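Local coordinates for protein branched-chain alpha-ketoacid decarboxylase (Lactococcus lactis, PDB 2VBF) that probably decarboxylates branched-chain and aromatic alpha-keto acids to aldehydes, using thiamine diphosphate and a magnesium ion as cofactors, at residues Ala102-Leu114 with Arg417-Tyr429. Residues are numbered along the deposited sequence; the frame is centred on the assembly and turned at random.
Sequences AINGLAGSYAENL and RFIGQPLWGSIGY. With TPP (thiamine diphosphate), chain F.
The loop after strand 417-419 packs against the C-terminal half of helix 97-111, bringing the CA atoms of Gly108 and Trp424 to 5.4 Å. Bare backbone at Gly108 lets the indole settle on the helix: Gly108 CA lies over the face of the five-membered ring of Trp424, 3.5 Å from its centroid, a CH-pi contact, while Ala107 CB meets Trp424 CZ2. With CG anti to the backbone N (chi1 -167°), the Trp424 ring reaches along the helix to Asn104, where NE1 donates to OD1 at 2.9 Å and more weakly to the backbone O. Replacing Trp424 by an alanine would probably leave Asn104 OD1 without this donor and open a gap over Gly108. Just past the end of the helix, Glu112 OE2 accepts Trp424 N through its anti lone pair (3.0 Å, 161°) and, weakly, Leu423 N, while OE1 forms a salt bridge with Arg84. One water links Gln421 NE2 to Asn104 O, and a second links it, weakly, to Gly108 O; Gln421 OE1 takes the N-H of Ser426. In the same loop, Gly425 O accepts a hydrogen bond from thiamine diphosphate N4' at 2.7 Å. The contact joins the pyrimidine- and diphosphate-binding domains, with helix 72-86 alongside and His136 of the second subunit hydrogen-bonded to Trp424 O.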
ATOM      1  N   ALA A 102       2.999  -3.853  -1.932  1.00  8.78           N
ATOM      2  CA  ALA A 102       3.497  -3.428  -3.237  1.00  9.25           C
ATOM      3  C   ALA A 102       2.554  -3.813  -4.400  1.00  9.51           C
ATOM      4  O   ALA A 102       2.748  -3.357  -5.530  1.00 10.52           O
ATOM      5  CB  ALA A 102       4.905  -4.054  -3.464  1.00  9.39           C
ATOM      6  N   ILE A 103       1.529  -4.619  -4.128  1.00  8.15           N
ATOM      7  CA  ILE A 103       0.779  -5.275  -5.226  1.00  9.59           C
ATOM      8  C   ILE A 103       0.023  -4.273  -6.112  1.00  9.17           C
ATOM      9  O   ILE A 103      -0.119  -4.489  -7.311  1.00  9.32           O
ATOM     10  CB  ILE A 103      -0.131  -6.436  -4.739  1.00 10.74           C
ATOM     11  CG1 ILE A 103      -0.541  -7.344  -5.911  1.00  9.99           C
ATOM     12  CG2 ILE A 103      -1.375  -5.927  -4.013  1.00 10.09           C
ATOM     13  CD1 ILE A 103      -1.164  -8.645  -5.432  1.00 10.60           C
ATOM     14  N   ASN A 104      -0.397  -3.141  -5.563  1.00  8.73           N
ATOM     15  CA  ASN A 104      -1.044  -2.124  -6.397  1.00  9.69           C
ATOM     16  C   ASN A 104      -0.072  -1.503  -7.406  1.00  8.98           C
ATOM     17  O   ASN A 104      -0.462  -1.160  -8.524  1.00 11.73           O
ATOM     18  CB  ASN A 104      -1.631  -1.002  -5.557  1.00  9.29           C
ATOM     19  CG  ASN A 104      -2.364   0.020  -6.393  1.00  9.18           C
ATOM     20  OD1 ASN A 104      -3.201  -0.335  -7.240  1.00 10.36           O
ATOM     21  ND2 ASN A 104      -2.061   1.303  -6.169  1.00  9.01           N
ATOM     22  N   GLY A 105       1.172  -1.305  -6.984  1.00  9.66           N
ATOM     23  CA  GLY A 105       2.215  -0.838  -7.893  1.00  9.58           C
ATOM     24  C   GLY A 105       2.467  -1.843  -9.001  1.00 10.18           C
ATOM     25  O   GLY A 105       2.555  -1.478 -10.170  1.00 11.00           O
ATOM     26  N   LEU A 106       2.575  -3.117  -8.634  1.00  9.52           N
ATOM     27  CA  LEU A 106       2.801  -4.158  -9.626  1.00 10.68           C
ATOM     28  C   LEU A 106       1.607  -4.286 -10.576  1.00 10.16           C
ATOM     29  O   LEU A 106       1.791  -4.542 -11.771  1.00 10.68           O
ATOM     30  CB  LEU A 106       3.126  -5.510  -8.972  1.00 11.44           C
ATOM     31  CG  LEU A 106       4.051  -6.410  -9.795  1.00 11.61           C
ATOM     32  CD1 LEU A 106       5.493  -5.891  -9.752  1.00 10.60           C
ATOM     33  CD2 LEU A 106       3.948  -7.867  -9.294  1.00 13.64           C
ATOM     34  N   ALA A 107       0.395  -4.112 -10.059  1.00  9.06           N
ATOM     35  CA  ALA A 107      -0.807  -4.115 -10.893  1.00  9.64           C
ATOM     36  C   ALA A 107      -0.752  -2.986 -11.931  1.00  9.54           C
ATOM     37  O   ALA A 107      -1.090  -3.191 -13.096  1.00 10.17           O
ATOM     38  CB  ALA A 107      -2.061  -3.974 -10.010  1.00  8.08           C
ATOM     39  N   GLY A 108      -0.305  -1.800 -11.520  1.00  9.87           N
ATOM     40  CA  GLY A 108      -0.126  -0.693 -12.476  1.00  9.79           C
ATOM     41  C   GLY A 108       0.915  -0.964 -13.543  1.00  9.72           C
ATOM     42  O   GLY A 108       0.755  -0.582 -14.714  1.00 10.26           O
ATOM     43  N   SER A 109       1.995  -1.623 -13.142  1.00  9.42           N
ATOM     44  CA  SER A 109       3.024  -2.036 -14.083  1.00 10.05           C
ATOM     45  C   SER A 109       2.448  -3.082 -15.057  1.00  9.84           C
ATOM     46  O   SER A 109       2.825  -3.109 -16.221  1.00 11.82           O
ATOM     47  CB  SER A 109       4.239  -2.584 -13.339  1.00 10.81           C
ATOM     48  OG  SER A 109       4.840  -1.566 -12.557  1.00 11.04           O
ATOM     49  N   TYR A 110       1.542  -3.930 -14.581  1.00  9.84           N
ATOM     50  CA  TYR A 110       0.886  -4.895 -15.477  1.00 10.04           C
ATOM     51  C   TYR A 110      -0.071  -4.179 -16.439  1.00 10.45           C
ATOM     52  O   TYR A 110      -0.045  -4.405 -17.660  1.00 10.71           O
ATOM     53  CB  TYR A 110       0.141  -5.981 -14.681  1.00 10.67           C
ATOM     54  CG  TYR A 110      -0.294  -7.122 -15.570  1.00  9.59           C
ATOM     55  CD1 TYR A 110       0.546  -8.199 -15.792  1.00  9.66           C
ATOM     56  CD2 TYR A 110      -1.516  -7.091 -16.237  1.00 10.08           C
ATOM     57  CE1 TYR A 110       0.175  -9.244 -16.642  1.00 12.20           C
ATOM     58  CE2 TYR A 110      -1.904  -8.134 -17.076  1.00 11.83           C
ATOM     59  CZ  TYR A 110      -1.053  -9.199 -17.270  1.00 12.38           C
ATOM     60  OH  TYR A 110      -1.442 -10.229 -18.108  1.00 14.59           O
ATOM     61  N   ALA A 111      -0.914  -3.316 -15.886  1.00  9.57           N
ATOM     62  CA  ALA A 111      -1.885  -2.580 -16.689  1.00  9.74           C
ATOM     63  C   ALA A 111      -1.217  -1.774 -17.816  1.00 10.80           C
ATOM     64  O   ALA A 111      -1.647  -1.834 -18.963  1.00 12.27           O
ATOM     65  CB  ALA A 111      -2.740  -1.673 -15.795  1.00  9.51           C
ATOM     66  N   GLU A 112      -0.168  -1.020 -17.480  1.00 10.31           N
ATOM     67  CA  GLU A 112       0.489  -0.150 -18.457  1.00 11.13           C
ATOM     68  C   GLU A 112       1.742  -0.798 -19.053  1.00 11.63           C
ATOM     69  O   GLU A 112       2.488  -0.162 -19.796  1.00 11.75           O
ATOM     70  CB  GLU A 112       0.752   1.223 -17.838  1.00 11.27           C
ATOM     71  CG  GLU A 112      -0.579   1.825 -17.301  1.00 10.94           C
ATOM     72  CD  GLU A 112      -0.640   3.341 -17.259  1.00 10.33           C
ATOM     73  OE1 GLU A 112       0.345   4.017 -17.626  1.00 11.14           O
ATOM     74  OE2 GLU A 112      -1.708   3.845 -16.829  1.00 11.20           O
ATOM     75  N   ASN A 113       1.953  -2.074 -18.724  1.00 10.92           N
ATOM     76  CA  ASN A 113       2.924  -2.929 -19.417  1.00 11.41           C
ATOM     77  C   ASN A 113       4.389  -2.498 -19.237  1.00 11.07           C
ATOM     78  O   ASN A 113       5.095  -2.239 -20.225  1.00 12.45           O
ATOM     79  CB  ASN A 113       2.555  -3.025 -20.912  1.00 12.08           C
ATOM     80  CG  ASN A 113       2.943  -4.356 -21.543  1.00 12.21           C
ATOM     81  OD1 ASN A 113       2.074  -5.099 -22.007  1.00 14.27           O
ATOM     82  ND2 ASN A 113       4.241  -4.650 -21.594  1.00 12.68           N
ATOM     83  N   LEU A 114       4.833  -2.421 -17.981  1.00 11.62           N
ATOM     84  CA  LEU A 114       6.229  -2.093 -17.653  1.00 11.55           C
ATOM     85  C   LEU A 114       7.003  -3.296 -17.114  1.00 10.38           C
ATOM     86  O   LEU A 114       6.485  -4.077 -16.299  1.00 12.19           O
ATOM     87  CB  LEU A 114       6.328  -0.942 -16.647  1.00 12.14           C
ATOM     88  CG  LEU A 114       5.936   0.445 -17.160  1.00 12.43           C
ATOM     89  CD1 LEU A 114       6.535   0.725 -18.552  1.00 13.66           C
ATOM     90  CD2 LEU A 114       4.425   0.632 -17.163  1.00 12.66           C
ATOM     91  N   ARG A 417      10.650  13.642 -22.598  1.00 17.14           N
ATOM     92  CA  ARG A 417       9.752  12.538 -22.333  1.00 17.18           C
ATOM     93  C   ARG A 417       8.661  12.926 -21.346  1.00 15.40           C
ATOM     94  O   ARG A 417       8.716  13.989 -20.732  1.00 12.54           O
ATOM     95  CB  ARG A 417      10.555  11.361 -21.839  1.00 18.85           C
ATOM     96  CG  ARG A 417      11.511  10.898 -22.911  1.00 20.87           C
ATOM     97  CD  ARG A 417      12.062   9.549 -22.623  1.00 23.98           C
ATOM     98  NE  ARG A 417      13.112   9.567 -21.604  1.00 26.52           N
ATOM     99  CZ  ARG A 417      14.359  10.005 -21.797  1.00 28.21           C
ATOM    100  NH1 ARG A 417      14.724  10.524 -22.966  1.00 29.29           N
ATOM    101  NH2 ARG A 417      15.243   9.945 -20.803  1.00 26.53           N
ATOM    102  N   PHE A 418       7.676  12.046 -21.238  1.00 13.69           N
ATOM    103  CA  PHE A 418       6.515  12.242 -20.382  1.00 13.44           C
ATOM    104  C   PHE A 418       6.236  10.930 -19.657  1.00 12.42           C
ATOM    105  O   PHE A 418       6.360   9.841 -20.237  1.00 12.00           O
ATOM    106  CB  PHE A 418       5.329  12.640 -21.250  1.00 13.40           C
ATOM    107  CG  PHE A 418       4.117  13.077 -20.486  1.00 14.24           C
ATOM    108  CD1 PHE A 418       3.909  14.418 -20.201  1.00 16.02           C
ATOM    109  CD2 PHE A 418       3.158  12.148 -20.081  1.00 14.52           C
ATOM    110  CE1 PHE A 418       2.763  14.832 -19.512  1.00 15.06           C
ATOM    111  CE2 PHE A 418       2.025  12.556 -19.398  1.00 15.43           C
ATOM    112  CZ  PHE A 418       1.829  13.901 -19.113  1.00 13.79           C
ATOM    113  N   ILE A 419       5.863  11.042 -18.387  1.00 10.83           N
ATOM    114  CA  ILE A 419       5.348   9.926 -17.625  1.00 11.32           C
ATOM    115  C   ILE A 419       3.996  10.336 -17.013  1.00 10.58           C
ATOM    116  O   ILE A 419       3.896  11.315 -16.271  1.00 11.52           O
ATOM    117  CB  ILE A 419       6.311   9.467 -16.540  1.00 10.92           C
ATOM    118  CG1 ILE A 419       7.567   8.861 -17.170  1.00 12.42           C
ATOM    119  CG2 ILE A 419       5.589   8.463 -15.610  1.00 11.76           C
ATOM    120  CD1 ILE A 419       8.637   8.422 -16.153  1.00 11.88           C
ATOM    121  N   GLY A 420       2.965   9.598 -17.403  1.00 12.27           N
ATOM    122  CA  GLY A 420       1.628   9.694 -16.834  1.00 11.82           C
ATOM    123  C   GLY A 420       1.024   8.293 -16.844  1.00 12.31           C
ATOM    124  O   GLY A 420       1.463   7.421 -17.593  1.00  9.90           O
ATOM    125  N   GLN A 421       0.012   8.081 -16.012  1.00 10.33           N
ATOM    126  CA  GLN A 421      -0.532   6.740 -15.776  1.00 10.83           C
ATOM    127  C   GLN A 421      -2.052   6.767 -15.952  1.00 10.34           C
ATOM    128  O   GLN A 421      -2.793   6.514 -15.012  1.00 10.35           O
ATOM    129  CB  GLN A 421      -0.142   6.291 -14.367  1.00 11.51           C
ATOM    130  CG  GLN A 421      -0.272   4.805 -14.089  1.00 10.22           C
ATOM    131  CD  GLN A 421      -0.167   4.477 -12.615  1.00 12.47           C
ATOM    132  OE1 GLN A 421      -0.722   5.190 -11.765  1.00 13.31           O
ATOM    133  NE2 GLN A 421       0.541   3.399 -12.295  1.00 11.49           N
ATOM    134  N   PRO A 422      -2.529   7.077 -17.166  1.00 11.42           N
ATOM    135  CA  PRO A 422      -3.978   7.281 -17.352  1.00 10.86           C
ATOM    136  C   PRO A 422      -4.871   6.045 -17.299  1.00 11.65           C
ATOM    137  O   PRO A 422      -6.077   6.186 -17.063  1.00 11.99           O
ATOM    138  CB  PRO A 422      -4.060   7.913 -18.744  1.00 11.04           C
ATOM    139  CG  PRO A 422      -2.840   7.425 -19.453  1.00 10.74           C
ATOM    140  CD  PRO A 422      -1.781   7.307 -18.415  1.00 11.97           C
ATOM    141  N   LEU A 423      -4.317   4.861 -17.561  1.00 10.17           N
ATOM    142  CA  LEU A 423      -5.107   3.628 -17.460  1.00  9.95           C
ATOM    143  C   LEU A 423      -5.244   3.194 -15.989  1.00 10.82           C
ATOM    144  O   LEU A 423      -6.352   3.092 -15.458  1.00  9.82           O
ATOM    145  CB  LEU A 423      -4.494   2.493 -18.295  1.00 10.23           C
ATOM    146  CG  LEU A 423      -5.139   1.119 -18.065  1.00 10.66           C
ATOM    147  CD1 LEU A 423      -6.674   1.159 -18.313  1.00 13.01           C
ATOM    148  CD2 LEU A 423      -4.472   0.041 -18.933  1.00  9.50           C
ATOM    149  N   TRP A 424      -4.123   2.920 -15.329  1.00 10.85           N
ATOM    150  CA  TRP A 424      -4.199   2.452 -13.956  1.00  9.28           C
ATOM    151  C   TRP A 424      -4.632   3.599 -13.038  1.00  9.63           C
ATOM    152  O   TRP A 424      -5.554   3.440 -12.239  1.00 11.35           O
ATOM    153  CB  TRP A 424      -2.908   1.781 -13.497  1.00  9.84           C
ATOM    154  CG  TRP A 424      -3.067   1.021 -12.202  1.00  9.80           C
ATOM    155  CD1 TRP A 424      -2.350   1.208 -11.054  1.00 10.11           C
ATOM    156  CD2 TRP A 424      -4.018  -0.021 -11.912  1.00  9.86           C
ATOM    157  NE1 TRP A 424      -2.774   0.334 -10.075  1.00 10.74           N
ATOM    158  CE2 TRP A 424      -3.799  -0.429 -10.574  1.00 10.24           C
ATOM    159  CE3 TRP A 424      -5.010  -0.668 -12.666  1.00 10.91           C
ATOM    160  CZ2 TRP A 424      -4.557  -1.440  -9.969  1.00 10.02           C
ATOM    161  CZ3 TRP A 424      -5.751  -1.670 -12.071  1.00 10.50           C
ATOM    162  CH2 TRP A 424      -5.537  -2.034 -10.735  1.00 10.01           C
ATOM    163  N   GLY A 425      -4.018   4.765 -13.210  1.00 10.38           N
ATOM    164  CA  GLY A 425      -4.471   5.990 -12.548  1.00 10.30           C
ATOM    165  C   GLY A 425      -4.451   6.004 -11.032  1.00 12.20           C
ATOM    166  O   GLY A 425      -5.408   6.454 -10.401  1.00 13.11           O
ATOM    167  N   SER A 426      -3.347   5.557 -10.456  1.00 10.41           N
ATOM    168  CA  SER A 426      -3.210   5.435  -9.011  1.00 10.45           C
ATOM    169  C   SER A 426      -2.557   6.682  -8.433  1.00 10.17           C
ATOM    170  O   SER A 426      -1.348   6.881  -8.580  1.00 11.60           O
ATOM    171  CB  SER A 426      -2.387   4.196  -8.649  1.00 10.75           C
ATOM    172  OG  SER A 426      -2.449   3.952  -7.254  1.00 10.66           O
ATOM    173  N   ILE A 427      -3.348   7.534  -7.780  1.00 10.16           N
ATOM    174  CA  ILE A 427      -2.788   8.784  -7.288  1.00 10.40           C
ATOM    175  C   ILE A 427      -1.707   8.517  -6.250  1.00  9.54           C
ATOM    176  O   ILE A 427      -1.839   7.612  -5.417  1.00  9.99           O
ATOM    177  CB  ILE A 427      -3.836   9.809  -6.765  1.00 10.99           C
ATOM    178  CG1 ILE A 427      -4.674   9.283  -5.592  1.00 11.74           C
ATOM    179  CG2 ILE A 427      -4.742  10.277  -7.921  1.00 11.21           C
ATOM    180  CD1 ILE A 427      -5.340  10.404  -4.763  1.00 11.39           C
ATOM    181  N   GLY A 428      -0.652   9.332  -6.313  1.00 11.02           N
ATOM    182  CA  GLY A 428       0.532   9.170  -5.492  1.00 10.05           C
ATOM    183  C   GLY A 428       1.671   8.520  -6.251  1.00  9.67           C
ATOM    184  O   GLY A 428       2.824   8.729  -5.915  1.00 11.19           O
ATOM    185  N   TYR A 429       1.327   7.703  -7.251  1.00 10.28           N
ATOM    186  CA  TYR A 429       2.292   7.030  -8.111  1.00  9.95           C
ATOM    187  C   TYR A 429       3.442   7.940  -8.550  1.00  8.72           C
ATOM    188  O   TYR A 429       4.608   7.539  -8.509  1.00 10.51           O
ATOM    189  CB  TYR A 429       1.582   6.454  -9.362  1.00  9.41           C
ATOM    190  CG  TYR A 429       2.529   6.114 -10.492  1.00 10.36           C
ATOM    191  CD1 TYR A 429       3.273   4.952 -10.468  1.00 10.21           C
ATOM    192  CD2 TYR A 429       2.680   6.973 -11.577  1.00 10.59           C
ATOM    193  CE1 TYR A 429       4.150   4.648 -11.511  1.00 10.50           C
ATOM    194  CE2 TYR A 429       3.557   6.683 -12.619  1.00 10.55           C
ATOM    195  CZ  TYR A 429       4.298   5.516 -12.565  1.00  9.91           C
ATOM    196  OH  TYR A 429       5.182   5.222 -13.589  1.00 12.32           O
TER
HETATM  197  N1' TPP F1551      -7.032   6.437  -4.678  1.00 11.52           N
HETATM  198  C2' TPP F1551      -6.048   6.021  -5.537  1.00 12.26           C
HETATM  199  CM2 TPP F1551      -4.945   5.146  -5.013  1.00 11.19           C
HETATM  200  N3' TPP F1551      -6.102   6.401  -6.855  1.00 11.29           N
HETATM  201  C4' TPP F1551      -7.131   7.190  -7.325  1.00 11.75           C
HETATM  202  N4' TPP F1551      -7.148   7.513  -8.597  1.00 10.13           N
HETATM  203  C5' TPP F1551      -8.125   7.641  -6.450  1.00 12.35           C
HETATM  204  C6' TPP F1551      -8.073   7.255  -5.117  1.00 12.21           C
HETATM  205  C7' TPP F1551      -9.248   8.535  -6.923  1.00 13.32           C
HETATM  206  N3  TPP F1551      -8.777   9.863  -7.305  1.00 13.38           N
HETATM  207  C2  TPP F1551      -8.477  10.295  -8.584  1.00 16.74           C
HETATM  208  S1  TPP F1551      -7.983  11.829  -8.721  1.00 15.66           S
HETATM  209  C5  TPP F1551      -8.174  12.029  -7.124  1.00 14.15           C
HETATM  210  C4  TPP F1551      -8.617  10.898  -6.438  1.00 14.36           C
HETATM  211  CM4 TPP F1551      -8.877  10.825  -4.958  1.00 13.96           C
HETATM  212  C6  TPP F1551      -7.884  13.399  -6.544  1.00 13.99           C
HETATM  213  C7  TPP F1551      -6.458  13.889  -6.752  1.00 13.21           C
HETATM  214  O7  TPP F1551      -6.383  15.147  -6.127  1.00 13.65           O
HETATM  215  PA  TPP F1551      -5.096  16.079  -6.258  1.00 12.75           P
HETATM  216  O1A TPP F1551      -3.823  15.264  -6.245  1.00 13.29           O
HETATM  217  O2A TPP F1551      -5.143  17.089  -5.127  1.00 11.02           O
HETATM  218  O3A TPP F1551      -5.259  16.697  -7.744  1.00 11.54           O
HETATM  219  PB  TPP F1551      -6.048  18.047  -8.183  1.00 13.16           P
HETATM  220  O1B TPP F1551      -7.109  17.606  -9.153  1.00 13.07           O
HETATM  221  O2B TPP F1551      -5.025  18.890  -8.891  1.00 12.24           O
HETATM  222  O3B TPP F1551      -6.609  18.751  -6.979  1.00 12.75           O
HETATM  223  O   HOH W   1       0.681   1.586  -9.846  1.00 19.60           O
HETATM  224  O   HOH W   2       2.155   2.004 -14.350  1.00 11.10           O